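Mevalonate kinase (Staphylococcus aureus, PDB 2X7I) probably catalyses, as a GHMP-family kinase, the ATP-dependent phosphorylation of mevalonate, an early step of isoprenoid synthesis by the mevalonate route. Local coordinates at residues I39-E44 with V112-D117; L63-D68 with L101-A106; R76-N81 with E85-T90; L278-K281 with T285-N288. All blocks are in the same frame, centred on the assembly; numbering follows the deposited sequence.

Interaction 1: I39-E44 with V112-D117; sequences IKVLIE and VRASYD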
loop_
_atom_site.group_PDB
_atom_site.type_symbol
_atom_site.label_atom_id
_atom_site.label_comp_id
_atom_site.label_asym_id
_atom_site.label_seq_id
_atom_site.Cartn_x
_atom_site.Cartn_y
_atom_site.Cartn_z
ATOM N N ILE A 39 -8.401 -2.121 -5.107
ATOM C CA ILE A 39 -8.966 -1.115 -5.976
ATOM C C ILE A 39 -9.521 -1.821 -7.209
ATOM O O ILE A 39 -8.808 -2.604 -7.840
ATOM C CB ILE A 39 -7.914 -0.074 -6.373
ATOM C CG1 ILE A 39 -7.443 0.677 -5.120
ATOM C CG2 ILE A 39 -8.466 0.873 -7.423
ATOM C CD1 ILE A 39 -7.139 2.153 -5.336
ATOM N N LYS A 40 -10.790 -1.552 -7.528
ATOM C CA LYS A 40 -11.460 -2.112 -8.700
ATOM C C LYS A 40 -11.856 -0.988 -9.662
ATOM O O LYS A 40 -12.452 0.005 -9.242
ATOM C CB LYS A 40 -12.733 -2.856 -8.285
ATOM C CG LYS A 40 -12.538 -3.977 -7.266
ATOM C CD LYS A 40 -13.880 -4.532 -6.822
ATOM C CE LYS A 40 -13.719 -5.732 -5.899
ATOM N NZ LYS A 40 -13.064 -5.368 -4.602
ATOM N N VAL A 41 -11.548 -1.161 -10.945
ATOM C CA VAL A 41 -11.984 -0.225 -11.980
ATOM C C VAL A 41 -12.845 -0.946 -13.021
ATOM O O VAL A 41 -12.490 -2.024 -13.497
ATOM C CB VAL A 41 -10.777 0.476 -12.676
ATOM C CG1 VAL A 41 -11.249 1.323 -13.870
ATOM C CG2 VAL A 41 -9.997 1.327 -11.663
ATOM N N LEU A 42 -13.981 -0.341 -13.356
ATOM C CA LEU A 42 -14.858 -0.827 -14.418
ATOM C C LEU A 42 -15.044 0.279 -15.459
ATOM O O LEU A 42 -15.341 1.417 -15.110
ATOM C CB LEU A 42 -16.212 -1.248 -13.842
ATOM C CG LEU A 42 -17.293 -1.657 -14.848
ATOM C CD1 LEU A 42 -16.894 -2.905 -15.640
ATOM C CD2 LEU A 42 -18.633 -1.875 -14.137
ATOM N N ILE A 43 -14.866 -0.072 -16.732
ATOM C CA ILE A 43 -15.070 0.844 -17.851
ATOM C C ILE A 43 -16.149 0.252 -18.745
ATOM O O ILE A 43 -15.957 -0.831 -19.293
ATOM C CB ILE A 43 -13.778 1.033 -18.688
ATOM C CG1 ILE A 43 -12.580 1.324 -17.772
ATOM C CG2 ILE A 43 -13.978 2.136 -19.729
ATOM C CD1 ILE A 43 -11.295 1.700 -18.500
ATOM N N GLU A 44 -17.270 0.960 -18.882
ATOM C CA GLU A 44 -18.415 0.491 -19.667
ATOM C C GLU A 44 -18.786 1.433 -20.805
ATOM O O GLU A 44 -19.139 2.585 -20.558
ATOM C CB GLU A 44 -19.653 0.379 -18.777
ATOM C CG GLU A 44 -19.564 -0.646 -17.666
ATOM C CD GLU A 44 -20.791 -0.613 -16.767
ATOM O OE1 GLU A 44 -20.857 0.293 -15.892
ATOM O OE2 GLU A 44 -21.677 -1.481 -16.943
ATOM N N VAL A 112 -5.190 0.515 -15.812
ATOM C CA VAL A 112 -4.522 0.009 -17.010
ATOM C C VAL A 112 -5.048 -1.376 -17.378
ATOM O O VAL A 112 -5.307 -1.642 -18.538
ATOM C CB VAL A 112 -2.996 -0.057 -16.852
ATOM C CG1 VAL A 112 -2.381 -0.855 -18.014
ATOM C CG2 VAL A 112 -2.409 1.345 -16.782
ATOM N N ARG A 113 -5.193 -2.245 -16.385
ATOM C CA ARG A 113 -5.807 -3.545 -16.580
ATOM C C ARG A 113 -7.212 -3.427 -17.207
ATOM O O ARG A 113 -7.488 -4.037 -18.236
ATOM C CB ARG A 113 -5.872 -4.297 -15.250
ATOM C CG ARG A 113 -4.545 -4.920 -14.867
ATOM C CD ARG A 113 -4.534 -5.486 -13.448
ATOM N NE ARG A 113 -3.329 -6.288 -13.233
ATOM C CZ ARG A 113 -2.829 -6.634 -12.048
ATOM N NH1 ARG A 113 -3.415 -6.264 -10.913
ATOM N NH2 ARG A 113 -1.727 -7.364 -12.002
ATOM N N ALA A 114 -8.077 -2.630 -16.580
ATOM C CA ALA A 114 -9.413 -2.358 -17.093
ATOM C C ALA A 114 -9.377 -1.859 -18.536
ATOM O O ALA A 114 -10.207 -2.264 -19.361
ATOM C CB ALA A 114 -10.112 -1.331 -16.207
ATOM N N SER A 115 -8.417 -0.983 -18.827
ATOM C CA SER A 115 -8.288 -0.363 -20.148
ATOM C C SER A 115 -8.002 -1.396 -21.220
ATOM O O SER A 115 -8.646 -1.399 -22.266
ATOM C CB SER A 115 -7.162 0.679 -20.161
ATOM O OG SER A 115 -7.434 1.720 -19.246
ATOM N N TYR A 116 -7.021 -2.255 -20.959
ATOM C CA TYR A 116 -6.669 -3.312 -21.898
ATOM C C TYR A 116 -7.799 -4.325 -22.060
ATOM O O TYR A 116 -8.056 -4.792 -23.165
ATOM C CB TYR A 116 -5.383 -4.016 -21.472
ATOM C CG TYR A 116 -4.160 -3.289 -21.949
ATOM C CD1 TYR A 116 -3.837 -2.032 -21.439
ATOM C CD2 TYR A 116 -3.325 -3.841 -22.919
ATOM C CE1 TYR A 116 -2.724 -1.346 -21.875
ATOM C CE2 TYR A 116 -2.196 -3.153 -23.365
ATOM C CZ TYR A 116 -1.907 -1.909 -22.829
ATOM O OH TYR A 116 -0.810 -1.209 -23.249
ATOM N N ASP A 117 -8.463 -4.659 -20.961
ATOM C CA ASP A 117 -9.587 -5.587 -20.998
ATOM C C ASP A 117 -10.731 -5.037 -21.870
ATOM O O ASP A 117 -11.324 -5.767 -22.650
ATOM C CB ASP A 117 -10.076 -5.875 -19.573
ATOM C CG ASP A 117 -11.066 -7.018 -19.516
ATOM O OD1 ASP A 117 -10.855 -8.010 -20.240
ATOM O OD2 ASP A 117 -12.040 -6.934 -18.735
#
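Ile43 and Val41 of the 39-44 strand reach down to Ala114 and Ser115 on the 112-117 helix, and the course of Ile43 shows how a branched side chain fits against a helix. Its CB still stands 5.0 Å from Ala114 CB. The next atom, CG1, lies beside the backbone N (chi1 -48°) and rests on Ala114 CB at 3.9 Å. From there the chain extends (chi2 -173°) past the methyl, and CD1 ends facing Ser115, 3.9 Å from both its OG and its N. The serine hydroxyl is a van der Waals neighbour of this tip, since its hydrogen bond goes back to Phe111 O one turn earlier in the helix. Val41 meets the same alanine from further back along the strand: its CG1 and its carbonyl O both lie 3.7 Å from Ala114 CB. With so small a residue facing the sheet, the segment axes approach to 7.8 Å, crossing at -29°. Strand 29-45 is flanked in the sheet by strands 6-16 and 87-93, and helix 103-119 underlies it, continuing this packing through Ala110 against Val41 and Phe118 against Ile43, while helix 125-140 borders the helix through Val112 and Tyr116.

Interaction 2: L63-D68 with L101-A106; sequences LYDAPD and LGSSAA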
loop_
_atom_site.group_PDB
_atom_site.type_symbol
_atom_site.label_atom_id
_atom_site.label_comp_id
_atom_site.label_asym_id
_atom_site.label_seq_id
_atom_site.Cartn_x
_atom_site.Cartn_y
_atom_site.Cartn_z
ATOM N N LEU A 63 -11.639 9.337 3.307
ATOM C CA LEU A 63 -11.612 10.470 2.395
ATOM C C LEU A 63 -11.251 10.004 0.991
ATOM O O LEU A 63 -10.641 8.945 0.805
ATOM C CB LEU A 63 -10.601 11.516 2.862
ATOM C CG LEU A 63 -10.751 12.074 4.282
ATOM C CD1 LEU A 63 -9.606 13.025 4.584
ATOM C CD2 LEU A 63 -12.096 12.769 4.474
ATOM N N TYR A 64 -11.649 10.808 0.010
ATOM C CA TYR A 64 -11.226 10.621 -1.361
ATOM C C TYR A 64 -9.758 11.019 -1.478
ATOM O O TYR A 64 -9.273 11.863 -0.719
ATOM C CB TYR A 64 -12.070 11.478 -2.298
ATOM C CG TYR A 64 -13.550 11.139 -2.286
ATOM C CD1 TYR A 64 -14.445 11.902 -1.557
ATOM C CD2 TYR A 64 -14.042 10.062 -3.008
ATOM C CE1 TYR A 64 -15.786 11.605 -1.537
ATOM C CE2 TYR A 64 -15.393 9.765 -3.008
ATOM C CZ TYR A 64 -16.261 10.537 -2.269
ATOM O OH TYR A 64 -17.610 10.243 -2.244
ATOM N N ASP A 65 -9.052 10.388 -2.409
ATOM C CA ASP A 65 -7.655 10.701 -2.659
ATOM C C ASP A 65 -7.576 11.858 -3.648
ATOM O O ASP A 65 -7.367 11.652 -4.839
ATOM C CB ASP A 65 -6.922 9.468 -3.206
ATOM C CG ASP A 65 -5.432 9.671 -3.290
ATOM O OD1 ASP A 65 -4.942 10.676 -2.746
ATOM O OD2 ASP A 65 -4.743 8.834 -3.911
ATOM N N ALA A 66 -7.759 13.071 -3.141
ATOM C CA ALA A 66 -7.841 14.251 -3.992
ATOM C C ALA A 66 -6.597 14.479 -4.861
ATOM O O ALA A 66 -6.745 14.896 -5.997
ATOM C CB ALA A 66 -8.147 15.483 -3.172
ATOM N N PRO A 67 -5.381 14.215 -4.334
ATOM C CA PRO A 67 -4.161 14.337 -5.148
ATOM C C PRO A 67 -4.018 13.357 -6.327
ATOM O O PRO A 67 -3.105 13.528 -7.130
ATOM C CB PRO A 67 -3.028 14.083 -4.133
ATOM C CG PRO A 67 -3.596 14.449 -2.827
ATOM C CD PRO A 67 -5.057 14.099 -2.897
ATOM N N ASP A 68 -4.889 12.350 -6.424
ATOM C CA ASP A 68 -4.799 11.343 -7.490
ATOM C C ASP A 68 -5.856 11.632 -8.559
ATOM O O ASP A 68 -7.031 11.333 -8.379
ATOM C CB ASP A 68 -4.975 9.936 -6.910
ATOM C CG ASP A 68 -4.375 8.855 -7.794
ATOM O OD1 ASP A 68 -3.556 9.163 -8.676
ATOM O OD2 ASP A 68 -4.709 7.677 -7.595
ATOM N N LEU A 101 -0.078 3.180 1.490
ATOM C CA LEU A 101 -0.676 1.874 1.168
ATOM C C LEU A 101 -0.698 1.606 -0.347
ATOM O O LEU A 101 -1.287 0.628 -0.806
ATOM C CB LEU A 101 -2.057 1.731 1.814
ATOM C CG LEU A 101 -2.042 1.840 3.357
ATOM C CD1 LEU A 101 -3.421 2.083 3.937
ATOM C CD2 LEU A 101 -1.422 0.631 4.025
ATOM N N GLY A 102 -0.030 2.469 -1.112
ATOM C CA GLY A 102 0.162 2.260 -2.538
ATOM C C GLY A 102 -1.060 2.627 -3.354
ATOM O O GLY A 102 -1.319 2.033 -4.403
ATOM N N SER A 103 -1.796 3.626 -2.884
ATOM C CA SER A 103 -3.057 4.007 -3.480
ATOM C C SER A 103 -2.925 4.496 -4.927
ATOM O O SER A 103 -3.662 4.062 -5.809
ATOM C CB SER A 103 -3.686 5.099 -2.627
ATOM O OG SER A 103 -5.059 5.160 -2.850
ATOM N N SER A 104 -1.997 5.417 -5.169
ATOM C CA SER A 104 -1.770 5.911 -6.523
ATOM C C SER A 104 -1.383 4.783 -7.490
ATOM O O SER A 104 -1.880 4.717 -8.606
ATOM C CB SER A 104 -0.691 6.983 -6.522
ATOM O OG SER A 104 -0.432 7.412 -7.850
ATOM N N ALA A 105 -0.496 3.903 -7.057
ATOM C CA ALA A 105 -0.064 2.792 -7.895
ATOM C C ALA A 105 -1.188 1.769 -8.107
ATOM O O ALA A 105 -1.340 1.241 -9.205
ATOM C CB ALA A 105 1.166 2.135 -7.306
ATOM N N ALA A 106 -1.973 1.502 -7.065
ATOM C CA ALA A 106 -3.101 0.584 -7.162
ATOM C C ALA A 106 -4.129 1.042 -8.215
ATOM O O ALA A 106 -4.507 0.263 -9.098
ATOM C CB ALA A 106 -3.770 0.416 -5.811
HETATM O O HOH W 1 -5.762 7.038 -5.152
HETATM O O HOH W 2 -2.329 7.108 -9.628
#
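Asp65 and Asp68 face Ser103 and Ser104 across a thin layer of water, an instance of two polar surfaces joined by solvent without direct hydrogen bonds. The direct contacts are loose: Asp65 OD2 stands 3.8 Å from Ser103 OG, and Asp68 OD2 lies 3.6 Å from Ser104 CA. Water does the bridging. One molecule donates to Asp68 OD2 (2.7 Å) and accepts from Ser103 OG (3.1 Å); its approach to Asp65 OD2 is so short that this third link is doubtful. A second water donates to Asp68 OD1 and to Ser104 O, and accepts from Ser104 OG, all at 2.6 Å. Asp68 thus uses both carboxylate oxygens, one for each water, and Ser104 holds the second water through main chain and side chain together. With OG anti to its backbone N (chi1 177°), Ser104 brings its hydroxyl round to that water, on the same side as its carbonyl.

Backbone bonds shape each partner. Asp68 N bonds to Asp65 O (3.0 Å), closing a type I turn that presents both aspartates to the helix, and Ala106 N bonds to Gly102 O (2.8 Å) in the first helical turn. Gly102 is the N-cap, and a citrate, probably from crystallisation, is bound by the amides of Ser103 and Ser104. The Leu-Gly-Ser-Ser-Ala-Ala sequence leading into a helix belongs to the GHMP kinase signature, which in relatives cradles the ATP phosphates.

Interaction 3: R76-N81 with E85-T90; sequences RFVELN and EPLAVT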
loop_
_atom_site.group_PDB
_atom_site.type_symbol
_atom_site.label_atom_id
_atom_site.label_comp_id
_atom_site.label_asym_id
_atom_site.label_seq_id
_atom_site.Cartn_x
_atom_site.Cartn_y
_atom_site.Cartn_z
ATOM N N ARG A 76 -7.106 10.866 -21.199
ATOM C CA ARG A 76 -6.038 10.287 -22.011
ATOM C C ARG A 76 -6.477 9.012 -22.714
ATOM O O ARG A 76 -6.174 8.807 -23.882
ATOM C CB ARG A 76 -4.803 9.979 -21.153
ATOM C CG ARG A 76 -3.565 9.632 -21.973
ATOM C CD ARG A 76 -2.423 9.139 -21.081
ATOM N NE ARG A 76 -1.254 8.646 -21.823
ATOM C CZ ARG A 76 -0.334 9.419 -22.405
ATOM N NH1 ARG A 76 -0.437 10.754 -22.375
ATOM N NH2 ARG A 76 0.700 8.847 -23.030
ATOM N N PHE A 77 -7.177 8.150 -21.988
ATOM C CA PHE A 77 -7.619 6.882 -22.531
ATOM C C PHE A 77 -8.618 7.078 -23.672
ATOM O O PHE A 77 -8.579 6.363 -24.669
ATOM C CB PHE A 77 -8.226 6.038 -21.409
ATOM C CG PHE A 77 -8.985 4.841 -21.889
ATOM C CD1 PHE A 77 -8.315 3.677 -22.246
ATOM C CD2 PHE A 77 -10.369 4.869 -21.965
ATOM C CE1 PHE A 77 -9.010 2.565 -22.678
ATOM C CE2 PHE A 77 -11.065 3.763 -22.395
ATOM C CZ PHE A 77 -10.380 2.607 -22.758
ATOM N N VAL A 78 -9.498 8.058 -23.519
ATOM C CA VAL A 78 -10.517 8.368 -24.509
ATOM C C VAL A 78 -9.935 8.995 -25.787
ATOM O O VAL A 78 -10.429 8.733 -26.884
ATOM C CB VAL A 78 -11.593 9.288 -23.883
ATOM C CG1 VAL A 78 -12.449 9.969 -24.952
ATOM C CG2 VAL A 78 -12.455 8.481 -22.909
ATOM N N GLU A 79 -8.876 9.791 -25.646
ATOM C CA GLU A 79 -8.258 10.470 -26.794
ATOM C C GLU A 79 -7.240 9.595 -27.537
ATOM O O GLU A 79 -7.236 9.549 -28.765
ATOM C CB GLU A 79 -7.619 11.799 -26.357
ATOM C CG GLU A 79 -8.634 12.925 -26.106
ATOM C CD GLU A 79 -9.502 13.244 -27.334
ATOM O OE1 GLU A 79 -10.677 13.650 -27.161
ATOM O OE2 GLU A 79 -9.011 13.087 -28.479
ATOM N N LEU A 80 -6.388 8.901 -26.796
ATOM C CA LEU A 80 -5.416 7.976 -27.397
ATOM C C LEU A 80 -6.102 6.927 -28.295
ATOM O O LEU A 80 -5.591 6.580 -29.368
ATOM C CB LEU A 80 -4.610 7.266 -26.296
ATOM C CG LEU A 80 -3.235 6.674 -26.630
ATOM C CD1 LEU A 80 -2.143 7.740 -26.470
ATOM C CD2 LEU A 80 -2.912 5.457 -25.746
ATOM N N ASN A 81 -7.262 6.442 -27.845
ATOM C CA ASN A 81 -7.978 5.343 -28.495
ATOM C C ASN A 81 -9.182 5.797 -29.311
ATOM O O ASN A 81 -10.006 4.977 -29.714
ATOM C CB ASN A 81 -8.433 4.337 -27.436
ATOM C CG ASN A 81 -7.273 3.681 -26.725
ATOM O OD1 ASN A 81 -6.567 2.864 -27.310
ATOM N ND2 ASN A 81 -7.072 4.032 -25.457
ATOM N N GLU A 85 -17.827 6.831 -28.229
ATOM C CA GLU A 85 -19.028 6.404 -27.503
ATOM C C GLU A 85 -19.005 6.828 -26.020
ATOM O O GLU A 85 -17.939 6.859 -25.409
ATOM C CB GLU A 85 -19.198 4.883 -27.610
ATOM C CG GLU A 85 -19.340 4.387 -29.050
ATOM C CD GLU A 85 -20.243 3.168 -29.178
ATOM O OE1 GLU A 85 -19.739 2.034 -28.989
ATOM O OE2 GLU A 85 -21.451 3.348 -29.482
ATOM N N PRO A 86 -20.186 7.151 -25.442
ATOM C CA PRO A 86 -20.316 7.434 -24.001
ATOM C C PRO A 86 -19.778 6.316 -23.101
ATOM O O PRO A 86 -20.093 5.144 -23.324
ATOM C CB PRO A 86 -21.832 7.580 -23.807
ATOM C CG PRO A 86 -22.339 8.037 -25.132
ATOM C CD PRO A 86 -21.469 7.353 -26.153
ATOM N N LEU A 87 -18.980 6.701 -22.098
ATOM C CA LEU A 87 -18.319 5.777 -21.175
ATOM C C LEU A 87 -18.744 6.045 -19.738
ATOM O O LEU A 87 -18.817 7.193 -19.312
ATOM C CB LEU A 87 -16.794 5.956 -21.221
ATOM C CG LEU A 87 -15.908 5.174 -22.186
ATOM C CD1 LEU A 87 -14.448 5.376 -21.782
ATOM C CD2 LEU A 87 -16.256 3.684 -22.223
ATOM N N ALA A 88 -18.997 4.973 -18.993
ATOM C CA ALA A 88 -19.217 5.047 -17.556
ATOM C C ALA A 88 -18.034 4.368 -16.890
ATOM O O ALA A 88 -17.799 3.192 -17.107
ATOM C CB ALA A 88 -20.522 4.367 -17.158
ATOM N N VAL A 89 -17.277 5.139 -16.114
ATOM C CA VAL A 89 -16.108 4.639 -15.400
ATOM C C VAL A 89 -16.405 4.632 -13.906
ATOM O O VAL A 89 -16.870 5.627 -13.350
ATOM C CB VAL A 89 -14.871 5.495 -15.674
ATOM C CG1 VAL A 89 -13.675 4.957 -14.900
ATOM C CG2 VAL A 89 -14.573 5.527 -17.170
ATOM N N THR A 90 -16.145 3.491 -13.276
ATOM C CA THR A 90 -16.396 3.285 -11.853
ATOM C C THR A 90 -15.096 2.807 -11.198
ATOM O O THR A 90 -14.423 1.917 -11.714
ATOM C CB THR A 90 -17.524 2.253 -11.623
ATOM O OG1 THR A 90 -18.726 2.683 -12.286
ATOM C CG2 THR A 90 -17.818 2.094 -10.137
#
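Leu87 points one methyl, CD1, at both Phe77 and Val78 of helix 70-80, a simple case of a strand residue filling the angle between two successive helix side chains. The apolar contacts all converge on this carbon. It lies 3.8 Å from Phe77 CE2 and 4.1 Å from Phe77 CD2, in the plane of the ring, the two side chains crossing at about a right angle. Val78 offers CG2, 3.9 Å from the same CD1, and its side chain and that of Leu87 run past each other in opposite directions. Phe77 has its ring anti to the backbone N (chi1 167°), which sends it off the helix toward the sheet and brings its CD2-CE2 side to the leucine.

These residues belong to a beta-alpha-beta unit, in which strand 53-58 leads through helix 70-80 into strand 87-93, parallel to the first; the contact presses the end of the crossover helix onto the start of the second strand. Helix 103-119 adds Phe111 and Ser115 against Phe77, and Phe118 against Leu87.

No hydrogen bond crosses between the two segments; the helix end has its own. Asn81, the first residue to leave helical geometry, turns its side chain back so that ND2 donates to a lone pair of Phe77 O (2.9 Å, N-H...O angle 160°). The backbone bond from Asn81 N to the same oxygen is weak (3.4 Å).

Interaction 4: L278-K281 with T285-N288; sequences LLAK and TAKN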
loop_
_atom_site.group_PDB
_atom_site.type_symbol
_atom_site.label_atom_id
_atom_site.label_comp_id
_atom_site.label_asym_id
_atom_site.label_seq_id
_atom_site.Cartn_x
_atom_site.Cartn_y
_atom_site.Cartn_z
ATOM N N LEU A 278 1.072 -4.301 13.342
ATOM C CA LEU A 278 1.190 -5.174 14.520
ATOM C C LEU A 278 1.192 -6.633 14.083
ATOM O O LEU A 278 0.397 -7.028 13.236
ATOM C CB LEU A 278 0.035 -4.943 15.510
ATOM C CG LEU A 278 -0.141 -3.507 16.028
ATOM C CD1 LEU A 278 -1.436 -3.356 16.835
ATOM C CD2 LEU A 278 1.056 -3.093 16.852
ATOM N N LEU A 279 2.081 -7.428 14.675
ATOM C CA LEU A 279 2.236 -8.821 14.303
ATOM C C LEU A 279 1.531 -9.722 15.308
ATOM O O LEU A 279 1.700 -9.575 16.516
ATOM C CB LEU A 279 3.721 -9.185 14.201
ATOM C CG LEU A 279 4.538 -8.486 13.107
ATOM C CD1 LEU A 279 5.901 -9.149 12.963
ATOM C CD2 LEU A 279 3.813 -8.490 11.760
ATOM N N ALA A 280 0.720 -10.642 14.790
ATOM C CA ALA A 280 -0.023 -11.598 15.607
ATOM C C ALA A 280 0.245 -12.982 15.056
ATOM O O ALA A 280 0.473 -13.136 13.858
ATOM C CB ALA A 280 -1.499 -11.298 15.561
ATOM N N LYS A 281 0.217 -13.977 15.936
ATOM C CA LYS A 281 0.528 -15.353 15.567
ATOM C C LYS A 281 -0.613 -16.037 14.807
ATOM O O LYS A 281 -0.359 -16.888 13.950
ATOM C CB LYS A 281 0.869 -16.178 16.818
ATOM C CG LYS A 281 2.094 -15.674 17.576
ATOM C CD LYS A 281 2.373 -16.513 18.834
ATOM C CE LYS A 281 3.798 -16.317 19.352
ATOM N NZ LYS A 281 4.147 -17.330 20.413
ATOM N N THR A 285 -6.332 -13.847 17.385
ATOM C CA THR A 285 -5.619 -12.803 18.120
ATOM C C THR A 285 -5.606 -11.504 17.302
ATOM O O THR A 285 -5.713 -10.409 17.863
ATOM C CB THR A 285 -4.159 -13.217 18.477
ATOM O OG1 THR A 285 -4.161 -14.372 19.318
ATOM C CG2 THR A 285 -3.437 -12.107 19.210
ATOM N N ALA A 286 -5.482 -11.629 15.981
ATOM C CA ALA A 286 -5.553 -10.470 15.094
ATOM C C ALA A 286 -6.937 -9.832 15.141
ATOM O O ALA A 286 -7.047 -8.610 15.094
ATOM C CB ALA A 286 -5.186 -10.856 13.661
ATOM N N LYS A 287 -7.987 -10.645 15.245
ATOM C CA LYS A 287 -9.352 -10.108 15.377
ATOM C C LYS A 287 -9.557 -9.415 16.728
ATOM O O LYS A 287 -10.283 -8.425 16.820
ATOM C CB LYS A 287 -10.405 -11.203 15.175
ATOM C CG LYS A 287 -10.510 -11.714 13.736
ATOM C CD LYS A 287 -11.526 -12.844 13.615
ATOM C CE LYS A 287 -11.738 -13.261 12.162
ATOM N NZ LYS A 287 -12.579 -14.493 12.051
ATOM N N ASN A 288 -8.907 -9.930 17.767
ATOM C CA ASN A 288 -8.965 -9.313 19.092
ATOM C C ASN A 288 -8.229 -7.975 19.124
ATOM O O ASN A 288 -8.692 -7.022 19.749
ATOM C CB ASN A 288 -8.376 -10.252 20.152
ATOM C CG ASN A 288 -9.188 -11.519 20.331
ATOM O OD1 ASN A 288 -10.270 -11.669 19.759
ATOM N ND2 ASN A 288 -8.661 -12.446 21.120
#
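Ala280, at the end of its strand, presses its methyl against the backbone of Ala286 in the first turn of the following helix, showing how small residues let a helix lie close upon a sheet. In the tight part, Ala280 CB is 4.0 Å from Ala286 N and 4.2 Å from Ala286 CB, while the two CA atoms are only 5.7 Å apart. There is no long side chain between the two main chains, and the contact is wholly apolar in its side chains. Further into the fold, Ile289, one helical turn on from Thr285, packs against Ala280 and Leu278, and Val177 of the adjoining strand receives Ala286, so the alanine pair is closed in on its inner side.

Toward the surface the packing thins. Thr285 is partly exposed and adds just its methyl, CG2, at 4.2 Å from Ala280 CB. The CG2 branch stands anti to the backbone N and faces the strand, whereas OG1 (chi1 -61°) takes the other branch and hydrogen-bonds to Asp282 OD1, just before the helix begins. Polar and apolar branches of one residue are thereby divided between helix start and sheet. Lys281 carries its chain off toward solvent, its nearest side-chain approach to the 285-288 segment being 5.9 Å.

Strand 276-280, helix 283-295 and strand 300-305 form a beta-alpha-beta crossover, with strand 175-180 lying between the two strands. The strand order of this four-stranded antiparallel sheet is that of the ferredoxin-like fold typical of the C-terminal domain of GHMP kinases.

How the interactions relate
Interactions 1 and 3 form one continuous buried layer beneath the same sheet: strands 29-45 and 87-93 are paired neighbours, with Leu42 N probably bonded to Thr90 O, and Ser115 CB touches Phe77 CE1 at 3.6 Å. Interaction 2, only partly buried where the other three are buried, shares helix 103-119 with interaction 1, but uses its beginning; there, where the helix start binds a citrate, water and carboxylates replace the methyl packing found further along. Ile39 joins the two, meeting Ala106. Interaction 4 stands apart, about 43 Å from interaction 3 between centres, in the C-terminal family region; it is again apolar strand-on-helix packing, but with alanines where interaction 3 has larger side chains.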